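Local coordinates for hypothetical protein (Bacteroides eggerthii, PDB 4JGL), which is of unknown function but has a streptavidin-like fold with two extra alpha helices and binds calcium in the crystal, at residues T113-P118 and A124-E129. Numbering follows the deposited sequence. Where two conformers were deposited one is given.
Sequences TFIPTP and AYVATE. With CA (calcium ion), chain D.
I115 and V126 face each other as a hydrogen-bonded pair of the antiparallel hairpin made by strands 112-116 and 125-127. I115 N reaches V126 O at 2.9 Å, almost straight at 175°, and V126 N returns to I115 O in the carbonyl plane. Two residues further along, past the non-hydrogen-bonded pair F114–A127, T128 N donates to T113 O at 2.9 Å with a more bent N-H (139°). Water 1 links T113 N to T128 OG1 beside it.

Apolar contacts divide between the two faces. On one, I115 and V126 lie side by side, CG1 to CG1 at 3.9 Å; T117 CG2 comes obliquely onto V126 CG1, while the I115 and T128 CG2 methyls are tight at 3.4 Å. On the other, F114 CE1 is 4.1 Å from A127 CB, and F55 and F112 pack on that ring. F114 CB meets Y125 CB at 3.8 Å, and the Y125 ring passes obliquely by the I115–P116 backbone. A124 and Y125 form a classic beta bulge against L138.

At the turn, T117 binds calcium through O (2.4 Å) and OG1; chi1 of 56° sets OG1 between backbone N and carbonyl carbon, on the metal side. C120 and S123 complete the protein ligands. Calcium-bound water 2 accepts from T117 N and donates to A124 O, so the metal's shell ties both arms and probably steadies the turn.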
ATOM      1  N   THR A 113      -0.166 -12.243  -0.015  1.00 11.36           N
ATOM      2  CA  THR A 113       0.281 -12.773  -1.308  1.00 11.56           C
ATOM      3  C   THR A 113      -0.718 -12.273  -2.337  1.00 11.51           C
ATOM      4  O   THR A 113      -1.913 -12.610  -2.255  1.00 12.60           O
ATOM      5  CB  THR A 113       0.338 -14.300  -1.327  1.00 14.01           C
ATOM      6  OG1 THR A 113       1.321 -14.739  -0.373  1.00 19.54           O
ATOM      7  CG2 THR A 113       0.762 -14.863  -2.703  1.00 16.08           C
ATOM      8  N   PHE A 114      -0.248 -11.470  -3.279  1.00 10.69           N
ATOM      9  CA  PHE A 114      -1.076 -10.945  -4.349  1.00 10.60           C
ATOM     10  C   PHE A 114      -0.853 -11.775  -5.609  1.00 11.67           C
ATOM     11  O   PHE A 114       0.299 -11.946  -6.043  1.00 12.65           O
ATOM     12  CB  PHE A 114      -0.752  -9.481  -4.601  1.00 10.78           C
ATOM     13  CG  PHE A 114      -1.187  -8.572  -3.486  1.00 11.37           C
ATOM     14  CD1 PHE A 114      -2.544  -8.356  -3.236  1.00 12.14           C
ATOM     15  CD2 PHE A 114      -0.273  -7.952  -2.681  1.00 13.05           C
ATOM     16  CE1 PHE A 114      -2.951  -7.524  -2.194  1.00 13.73           C
ATOM     17  CE2 PHE A 114      -0.675  -7.123  -1.643  1.00 14.28           C
ATOM     18  CZ  PHE A 114      -2.016  -6.933  -1.399  1.00 14.63           C
ATOM     19  N   ILE A 115      -1.952 -12.283  -6.178  1.00 11.12           N
ATOM     20  CA  ILE A 115      -1.912 -13.109  -7.375  1.00 11.42           C
ATOM     21  C   ILE A 115      -2.622 -12.385  -8.523  1.00 10.49           C
ATOM     22  O   ILE A 115      -3.526 -11.580  -8.297  1.00 10.76           O
ATOM     23  CB  ILE A 115      -2.537 -14.497  -7.154  1.00 13.00           C
ATOM     24  CG1 ILE A 115      -4.030 -14.418  -6.890  1.00 13.58           C
ATOM     25  CG2 ILE A 115      -1.818 -15.233  -6.021  1.00 17.15           C
ATOM     26  CD1 ILE A 115      -4.696 -15.807  -6.823  1.00 17.80           C
ATOM     27  N   PRO A 116      -2.211 -12.636  -9.775  1.00 11.29           N
ATOM     28  CA  PRO A 116      -2.870 -11.941 -10.868  1.00 11.23           C
ATOM     29  C   PRO A 116      -4.350 -12.279 -11.001  1.00 11.35           C
ATOM     30  O   PRO A 116      -4.831 -13.292 -10.477  1.00 12.70           O
ATOM     31  CB  PRO A 116      -2.112 -12.423 -12.109  1.00 13.48           C
ATOM     32  CG  PRO A 116      -0.775 -12.822 -11.579  1.00 14.26           C
ATOM     33  CD  PRO A 116      -1.037 -13.401 -10.221  1.00 12.90           C
ATOM     34  N   THR A 117      -5.050 -11.433 -11.744  1.00 11.65           N
ATOM     35  CA  THR A 117      -6.456 -11.615 -12.091  1.00 12.61           C
ATOM     36  C   THR A 117      -6.571 -11.744 -13.622  1.00 13.67           C
ATOM     37  O   THR A 117      -6.912 -10.801 -14.315  1.00 12.64           O
ATOM     38  CB  THR A 117      -7.299 -10.463 -11.545  1.00 11.40           C
ATOM     39  OG1 THR A 117      -6.781  -9.237 -12.024  1.00 10.52           O
ATOM     40  CG2 THR A 117      -7.294 -10.466 -10.015  1.00 11.21           C
ATOM     41  N   PRO A 118      -6.251 -12.935 -14.172  1.00 14.96           N
ATOM     42  CA  PRO A 118      -6.197 -13.037 -15.629  1.00 15.66           C
ATOM     43  C   PRO A 118      -7.510 -12.738 -16.337  1.00 17.31           C
ATOM     44  O   PRO A 118      -7.486 -12.305 -17.495  1.00 22.48           O
ATOM     45  CB  PRO A 118      -5.754 -14.490 -15.868  1.00 18.48           C
ATOM     46  CG  PRO A 118      -6.014 -15.210 -14.583  1.00 18.76           C
ATOM     47  CD  PRO A 118      -5.898 -14.196 -13.498  1.00 16.32           C
ATOM     48  N   ALA A 124      -5.358  -5.660 -11.271  1.00  9.78           N
ATOM     49  CA  ALA A 124      -4.041  -6.248 -11.525  1.00  9.50           C
ATOM     50  C   ALA A 124      -3.773  -7.485 -10.661  1.00  9.57           C
ATOM     51  O   ALA A 124      -3.236  -8.487 -11.153  1.00 11.16           O
ATOM     52  CB  ALA A 124      -2.960  -5.196 -11.280  1.00 10.51           C
ATOM     53  N   TYR A 125      -4.201  -7.434  -9.399  1.00  9.54           N
ATOM     54  CA  TYR A 125      -3.973  -8.539  -8.457  1.00  8.82           C
ATOM     55  C   TYR A 125      -5.126  -8.621  -7.474  1.00  8.85           C
ATOM     56  O   TYR A 125      -5.870  -7.651  -7.284  1.00  9.70           O
ATOM     57  CB  TYR A 125      -2.671  -8.372  -7.653  1.00 10.21           C
ATOM     58  CG  TYR A 125      -1.424  -8.268  -8.456  1.00 10.36           C
ATOM     59  CD1 TYR A 125      -1.009  -7.069  -8.991  1.00 10.59           C
ATOM     60  CD2 TYR A 125      -0.643  -9.384  -8.700  1.00 10.61           C
ATOM     61  CE1 TYR A 125       0.165  -6.977  -9.756  1.00 12.17           C
ATOM     62  CE2 TYR A 125       0.499  -9.312  -9.463  1.00 12.46           C
ATOM     63  CZ  TYR A 125       0.898  -8.116  -9.998  1.00 12.60           C
ATOM     64  OH  TYR A 125       2.041  -8.031 -10.765  1.00 15.54           O
ATOM     65  N   VAL A 126      -5.226  -9.767  -6.808  1.00  9.23           N
ATOM     66  CA  VAL A 126      -6.100  -9.955  -5.662  1.00  9.41           C
ATOM     67  C   VAL A 126      -5.322 -10.731  -4.596  1.00  9.95           C
ATOM     68  O   VAL A 126      -4.463 -11.561  -4.920  1.00 10.55           O
ATOM     69  CB  VAL A 126      -7.402 -10.700  -6.071  1.00 10.60           C
ATOM     70  CG1 VAL A 126      -7.112 -12.115  -6.593  1.00 11.75           C
ATOM     71  CG2 VAL A 126      -8.428 -10.706  -4.916  1.00 11.28           C
ATOM     72  N   ALA A 127      -5.619 -10.463  -3.336  1.00  9.70           N
ATOM     73  CA  ALA A 127      -5.026 -11.178  -2.225  1.00 10.25           C
ATOM     74  C   ALA A 127      -5.489 -12.624  -2.228  1.00 11.53           C
ATOM     75  O   ALA A 127      -6.610 -12.909  -2.617  1.00 12.42           O
ATOM     76  CB  ALA A 127      -5.378 -10.512  -0.911  1.00 11.27           C
ATOM     77  N   THR A 128      -4.637 -13.506  -1.716  1.00 12.21           N
ATOM     78  CA  THR A 128      -5.005 -14.920  -1.574  1.00 13.62           C
ATOM     79  C   THR A 128      -5.832 -15.202  -0.320  1.00 14.29           C
ATOM     80  O   THR A 128      -6.540 -16.218  -0.290  1.00 17.78           O
ATOM     81  CB  THR A 128      -3.772 -15.819  -1.542  1.00 14.87           C
ATOM     82  OG1 THR A 128      -2.977 -15.446  -0.439  1.00 16.61           O
ATOM     83  CG2 THR A 128      -2.970 -15.709  -2.823  1.00 16.68           C
ATOM     84  N   GLU A 129      -5.756 -14.322   0.682  1.00 13.70           N
ATOM     85  CA  GLU A 129      -6.426 -14.532   1.962  0.50 14.59           C
ATOM     86  C   GLU A 129      -7.209 -13.299   2.369  1.00 14.42           C
ATOM     87  O   GLU A 129      -6.840 -12.186   2.027  1.00 14.84           O
ATOM     88  CB  GLU A 129      -5.414 -14.872   3.052  0.50 16.21           C
ATOM     89  CG  GLU A 129      -4.711 -16.188   2.809  0.50 20.38           C
ATOM     90  CD  GLU A 129      -3.918 -16.670   4.012  0.50 29.02           C
ATOM     91  OE1 GLU A 129      -4.290 -16.337   5.159  0.50 32.24           O
ATOM     92  OE2 GLU A 129      -2.925 -17.393   3.801  0.50 32.08           O
TER
HETATM   93 CA    CA D 202      -6.205  -8.557 -14.363  1.00 11.62          CA
HETATM   94  O   HOH W   1      -2.894 -12.930   0.994  1.00 15.30           O
HETATM   95  O   HOH W   2      -4.079  -9.431 -13.827  1.00 14.05           O
HETATM   96  O   HOH W   3      -5.963  -9.273 -16.628  1.00 16.02           O
HETATM   97  O   HOH W   4      -5.160  -6.752 -15.536  1.00 14.05           O